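Local coordinates for penicillin-binding protein 1A (Mycobacterium tuberculosis, PDB 5CXW) that builds cross-linked peptidoglycan for the cell wall, its penicillin-sensitive C-terminal transpeptidase domain, the part described here, joining the peptide subunits, at residues 130-135 with 149-154; 117-122 with 138-143. One frame throughout, in Å; residues are numbered along the deposited sequence.

Contact 1: 130-135 with 149-154; sequences ITNVEG and MSLNTS. With 35P ((2R,4S)-5,5-dimethyl-2-{(1R)-2-oxo-1-[(phenoxyacetyl)amino]ethyl}-1,3-thiazolidine-4-carboxylic acid), chain C.
At the SxN motif of the transpeptidase site, fitted here by S150 and N152, N132 meets N152 and T153 and fixes their segment against 130-135 beside opened penicillin V. The amide of N132 reaches the start of helix 152-161 with both of its polar atoms. N132 OD1 accepts from T153 N at 3.0 Å, on a lone pair in the carbonyl plane, with an N-H...O angle of 163°; N152 N lies 2.8 Å from the same N132 OD1. N132 ND2 gives a hydrogen to T153 OG1 at 3.1 Å, close to its own amide plane, and another to E136 O; T153 OG1 also bonds S120 O. CG lies opposite the carbonyl carbon of N132 (chi1 -58°), which carries the amide to the helix start. On the pocket side, ligand N7 donates to S150 OG at 3.0 Å, while N152 ND2 makes a weak bond to ligand O18. V133 CG2 touches the ligand sulfur S11 at 3.4 Å. S150 OG and N152 OD1 both bond K100 NZ. Gripped at both ends, the N132 amide has its rotation fixed, and it probably helps hold the helix start that carries N152, close to S97, by similarity the acylated serine.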
loop_
_atom_site.group_PDB
_atom_site.type_symbol
_atom_site.label_atom_id
_atom_site.label_comp_id
_atom_site.label_asym_id
_atom_site.label_seq_id
_atom_site.Cartn_x
_atom_site.Cartn_y
_atom_site.Cartn_z
ATOM N N ILE A 130 -12.840 20.438 4.392
ATOM C CA ILE A 130 -12.531 19.050 4.721
ATOM C C ILE A 130 -13.801 18.420 5.285
ATOM O O ILE A 130 -14.390 18.899 6.282
ATOM C CB ILE A 130 -11.338 18.921 5.739
ATOM C CG1 ILE A 130 -10.137 19.737 5.255
ATOM C CG2 ILE A 130 -10.984 17.470 5.926
ATOM C CD1 ILE A 130 -9.668 19.439 3.845
ATOM N N THR A 131 -14.247 17.327 4.668
ATOM C CA THR A 131 -15.467 16.665 5.108
ATOM C C THR A 131 -15.255 15.154 4.982
ATOM O O THR A 131 -14.344 14.684 4.264
ATOM C CB THR A 131 -16.742 17.014 4.278
ATOM O OG1 THR A 131 -16.463 16.702 2.924
ATOM C CG2 THR A 131 -17.010 18.476 4.291
ATOM N N ASN A 132 -16.181 14.437 5.600
ATOM C CA ASN A 132 -16.194 12.978 5.540
ATOM C C ASN A 132 -17.270 12.514 4.604
ATOM O O ASN A 132 -18.289 13.196 4.446
ATOM C CB ASN A 132 -16.447 12.433 6.925
ATOM C CG ASN A 132 -15.405 12.897 7.903
ATOM O OD1 ASN A 132 -14.224 13.024 7.557
ATOM N ND2 ASN A 132 -15.813 13.160 9.109
ATOM N N VAL A 133 -17.024 11.374 3.961
ATOM C CA VAL A 133 -18.017 10.800 3.022
ATOM C C VAL A 133 -19.366 10.640 3.720
ATOM O O VAL A 133 -19.428 10.135 4.851
ATOM C CB VAL A 133 -17.561 9.437 2.471
ATOM C CG1 VAL A 133 -18.752 8.650 1.946
ATOM C CG2 VAL A 133 -16.517 9.625 1.381
ATOM N N GLU A 134 -20.418 11.089 3.037
ATOM C CA GLU A 134 -21.801 11.113 3.541
ATOM C C GLU A 134 -21.961 11.836 4.869
ATOM O O GLU A 134 -22.840 11.469 5.653
ATOM C CB GLU A 134 -22.394 9.679 3.633
ATOM C CG GLU A 134 -22.561 9.026 2.254
ATOM C CD GLU A 134 -22.574 7.490 2.247
ATOM O OE1 GLU A 134 -22.667 6.952 1.128
ATOM O OE2 GLU A 134 -22.488 6.802 3.312
ATOM N N GLY A 135 -21.099 12.825 5.135
ATOM C CA GLY A 135 -21.077 13.540 6.410
ATOM C C GLY A 135 -20.977 12.681 7.666
ATOM O O GLY A 135 -21.360 13.118 8.747
ATOM N N MET A 149 -13.037 4.141 10.614
ATOM C CA MET A 149 -14.152 4.820 9.935
ATOM C C MET A 149 -13.687 5.695 8.776
ATOM O O MET A 149 -14.503 6.193 7.982
ATOM C CB MET A 149 -14.931 5.676 10.940
ATOM C CG MET A 149 -15.666 4.848 11.952
ATOM S SD MET A 149 -16.451 5.933 13.195
ATOM C CE MET A 149 -17.672 6.681 12.144
ATOM N N SER A 150 -12.381 5.870 8.697
ATOM C CA SER A 150 -11.686 6.659 7.691
ATOM C C SER A 150 -12.187 8.097 7.639
ATOM O O SER A 150 -12.683 8.577 6.629
ATOM C CB SER A 150 -11.691 5.976 6.335
ATOM O OG SER A 150 -10.535 6.441 5.630
ATOM N N LEU A 151 -12.086 8.733 8.800
ATOM C CA LEU A 151 -12.548 10.108 8.900
ATOM C C LEU A 151 -11.496 11.095 8.432
ATOM O O LEU A 151 -10.478 11.255 9.091
ATOM C CB LEU A 151 -13.021 10.400 10.314
ATOM C CG LEU A 151 -14.094 9.413 10.821
ATOM C CD1 LEU A 151 -14.392 9.757 12.279
ATOM C CD2 LEU A 151 -15.312 9.440 9.974
ATOM N N ASN A 152 -11.752 11.774 7.326
ATOM C CA ASN A 152 -10.835 12.792 6.776
ATOM C C ASN A 152 -10.607 13.928 7.773
ATOM O O ASN A 152 -9.488 14.439 7.915
ATOM C CB ASN A 152 -11.373 13.391 5.508
ATOM C CG ASN A 152 -11.238 12.500 4.317
ATOM O OD1 ASN A 152 -10.933 11.297 4.394
ATOM N ND2 ASN A 152 -11.514 13.117 3.126
ATOM N N THR A 153 -11.683 14.361 8.422
ATOM C CA THR A 153 -11.607 15.549 9.281
ATOM C C THR A 153 -10.671 15.226 10.469
ATOM O O THR A 153 -9.752 16.009 10.812
ATOM C CB THR A 153 -12.996 15.917 9.775
ATOM O OG1 THR A 153 -13.554 14.783 10.417
ATOM C CG2 THR A 153 -13.892 16.402 8.640
ATOM N N SER A 154 -10.867 14.065 11.085
ATOM C CA SER A 154 -10.078 13.691 12.255
ATOM C C SER A 154 -8.599 13.557 11.902
ATOM O O SER A 154 -7.716 13.988 12.652
ATOM C CB SER A 154 -10.573 12.322 12.735
ATOM O OG SER A 154 -11.969 12.333 13.047
HETATM C C24 35P C . -15.182 13.230 -1.972
HETATM C C23 35P C . -15.983 13.569 -3.059
HETATM C C22 35P C . -16.191 12.664 -4.075
HETATM C C21 35P C . -15.622 11.400 -4.034
HETATM C C20 35P C . -14.829 11.038 -2.966
HETATM C C19 35P C . -14.615 11.960 -1.914
HETATM O O1 35P C . -13.852 11.665 -0.811
HETATM C C2 35P C . -13.470 10.311 -0.585
HETATM C C3 35P C . -12.914 10.191 0.807
HETATM O O18 35P C . -13.272 10.971 1.679
HETATM N N4 35P C . -12.067 9.186 0.971
HETATM C C5 35P C . -11.485 8.885 2.269
HETATM C C6 35P C . -10.220 8.170 2.027
HETATM O O17 35P C . -9.920 7.572 0.973
HETATM C C8 35P C . -12.394 7.972 3.203
HETATM N N7 35P C . -11.839 6.674 2.947
HETATM S S11 35P C . -14.064 7.820 2.865
HETATM C C10 35P C . -14.073 6.180 2.311
HETATM C C12 35P C . -14.930 6.040 1.053
HETATM C C15 35P C . -14.614 5.202 3.320
HETATM C C9 35P C . -12.600 5.917 1.980
HETATM C C13 35P C . -12.085 4.512 1.941
HETATM O O14 35P C . -11.511 4.093 2.994
HETATM O O16 35P C . -12.215 3.884 0.869
HETATM O O HOH W 1 -12.050 16.090 2.705
HETATM O O HOH W 2 -14.068 10.493 4.792
#

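Contact 2: 117-122 with 138-143; sequences QVDSSP and CGTCNI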
loop_
_atom_site.group_PDB
_atom_site.type_symbol
_atom_site.label_atom_id
_atom_site.label_comp_id
_atom_site.label_asym_id
_atom_site.label_seq_id
_atom_site.Cartn_x
_atom_site.Cartn_y
_atom_site.Cartn_z
ATOM N N GLN A 117 -8.003 11.460 21.637
ATOM C CA GLN A 117 -9.366 11.809 21.176
ATOM C C GLN A 117 -9.302 13.025 20.293
ATOM O O GLN A 117 -8.726 14.060 20.699
ATOM C CB GLN A 117 -10.210 12.143 22.397
ATOM C CG GLN A 117 -10.471 10.979 23.314
ATOM C CD GLN A 117 -11.517 10.062 22.752
ATOM O OE1 GLN A 117 -12.454 10.499 22.068
ATOM N NE2 GLN A 117 -11.340 8.765 22.961
ATOM N N VAL A 118 -9.934 12.927 19.122
ATOM C CA VAL A 118 -9.922 13.965 18.092
ATOM C C VAL A 118 -11.342 14.321 17.675
ATOM O O VAL A 118 -12.198 13.439 17.586
ATOM C CB VAL A 118 -9.177 13.488 16.833
ATOM C CG1 VAL A 118 -9.038 14.625 15.843
ATOM C CG2 VAL A 118 -7.816 12.960 17.210
ATOM N N ASP A 119 -11.613 15.620 17.464
ATOM C CA ASP A 119 -12.917 16.048 16.983
ATOM C C ASP A 119 -13.066 15.630 15.511
ATOM O O ASP A 119 -12.128 15.756 14.770
ATOM C CB ASP A 119 -12.972 17.571 17.076
ATOM C CG ASP A 119 -14.298 18.152 16.592
ATOM O OD1 ASP A 119 -15.277 17.482 16.392
ATOM O OD2 ASP A 119 -14.360 19.389 16.508
ATOM N N SER A 120 -14.227 15.080 15.125
ATOM C CA SER A 120 -14.461 14.691 13.737
ATOM C C SER A 120 -15.330 15.645 12.941
ATOM O O SER A 120 -15.716 15.346 11.819
ATOM C CB SER A 120 -15.072 13.278 13.674
ATOM O OG SER A 120 -16.323 13.241 14.225
ATOM N N SER A 121 -15.648 16.791 13.539
ATOM C CA SER A 121 -16.528 17.726 12.857
ATOM C C SER A 121 -15.864 18.304 11.605
ATOM O O SER A 121 -14.619 18.304 11.492
ATOM C CB SER A 121 -16.902 18.870 13.797
ATOM O OG SER A 121 -15.815 19.691 14.108
ATOM N N PRO A 122 -16.667 18.827 10.675
ATOM C CA PRO A 122 -16.065 19.400 9.487
ATOM C C PRO A 122 -15.189 20.616 9.819
ATOM O O PRO A 122 -15.454 21.330 10.815
ATOM C CB PRO A 122 -17.222 19.829 8.640
ATOM C CG PRO A 122 -18.462 19.213 9.226
ATOM C CD PRO A 122 -18.139 18.756 10.606
ATOM N N CYS A 138 -17.948 10.865 14.238
ATOM C CA CYS A 138 -18.042 10.106 15.473
ATOM C C CYS A 138 -18.227 11.047 16.653
ATOM O O CYS A 138 -18.069 10.623 17.783
ATOM C CB CYS A 138 -16.782 9.275 15.607
ATOM S SG CYS A 138 -15.295 10.281 15.851
ATOM N N GLY A 139 -18.610 12.301 16.417
ATOM C CA GLY A 139 -18.451 13.368 17.404
ATOM C C GLY A 139 -16.958 13.534 17.689
ATOM O O GLY A 139 -16.240 13.985 16.812
ATOM N N THR A 140 -16.514 13.147 18.880
ATOM C CA THR A 140 -15.076 13.108 19.228
ATOM C C THR A 140 -14.779 11.633 19.522
ATOM O O THR A 140 -15.524 11.001 20.252
ATOM C CB THR A 140 -14.761 13.992 20.436
ATOM O OG1 THR A 140 -14.969 15.349 20.074
ATOM C CG2 THR A 140 -13.333 13.894 20.873
ATOM N N CYS A 141 -13.764 11.062 18.877
ATOM C CA CYS A 141 -13.396 9.619 19.084
ATOM C C CYS A 141 -11.903 9.493 18.933
ATOM O O CYS A 141 -11.277 10.386 18.413
ATOM C CB CYS A 141 -14.093 8.653 18.120
ATOM S SG CYS A 141 -13.762 8.872 16.368
ATOM N N ASN A 142 -11.374 8.369 19.313
ATOM C CA ASN A 142 -9.949 8.188 19.213
ATOM C C ASN A 142 -9.451 7.965 17.792
ATOM O O ASN A 142 -10.219 7.703 16.848
ATOM C CB ASN A 142 -9.405 7.165 20.212
ATOM C CG ASN A 142 -9.798 5.738 19.883
ATOM O OD1 ASN A 142 -9.667 5.274 18.737
ATOM N ND2 ASN A 142 -10.331 5.041 20.890
ATOM N N ILE A 143 -8.150 8.150 17.652
ATOM C CA ILE A 143 -7.544 8.024 16.323
ATOM C C ILE A 143 -7.529 6.594 15.729
ATOM O O ILE A 143 -7.445 6.439 14.507
ATOM C CB ILE A 143 -6.167 8.680 16.268
ATOM C CG1 ILE A 143 -5.154 8.033 17.189
ATOM C CG2 ILE A 143 -6.293 10.163 16.519
ATOM C CD1 ILE A 143 -3.737 8.647 17.042
HETATM O O HOH W 3 -13.290 6.871 20.839
HETATM O O HOH W 4 -14.997 9.765 22.937
#
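S120 crosses from 117-122 to the C138-C141 disulfide turn, its side chain directed at the other segment. S120 CB lies 3.4 Å from G139 O and also faces C138 SG. Beyond it, with chi1 at 66°, the hydroxyl sits between the backbone N and the carbonyl carbon, a torsion that brings it alongside the turn. S120 OG donates to G139 O at 2.7 Å from above the carbonyl plane and accepts from C138 N at 2.9 Å along a nearly straight path (171°). G139 O is gripped twice, since S120 N also donates to it at 2.8 Å, nearly along the C=O axis. The evidence for a two-stranded antiparallel sheet lies next door: V118 and C141 form a hydrogen-bonded pair, V118 N to C141 O and C141 N to V118 O, flanked by the non-hydrogen-bonded pairs Q117-N142 and D119-T140. On the face of Q117 and T140, the bent Q117 chain (chi2 -76°) lays OE1 3.3 Å from C141 CA, and one water joins Q117 OE1 to T140 O. The C138-C141 disulfide, 2.1 Å between its SG atoms, closes the turn within its own segment. D119 begins an Asx turn, its OD1 accepting from S121 N at 3.0 Å. The small sheet lies over helix 152-161: V118 packs on R157, S120 on S154 and I143 on L158, while R157 NH1 bonds D119 O and S121 O. Strand 140-142 runs straight into helix 143-149, where N142 OD1 caps E145 N.

Overall arrangement
From the N terminus the chain first passes 117-122, then strands 123-125 and 128-130 and the segment 130-135, before 138-143 returns to strand 117-119 and closes contact 2 over a 15-residue excursion. Helix 143-149 follows, and 149-154 then folds back on 130-135, closing contact 1 across 13 residues. The two closures therefore cross: the first segment of contact 1 lies inside the loop of contact 2, and its second lies beyond it. Their centres are 10 Å apart and they touch directly, T153 OG1 lying 2.6 Å from S120 O in a probable hydrogen bond. Together they tie the small two-stranded sheet and the pocket loop to the start of helix 152-161.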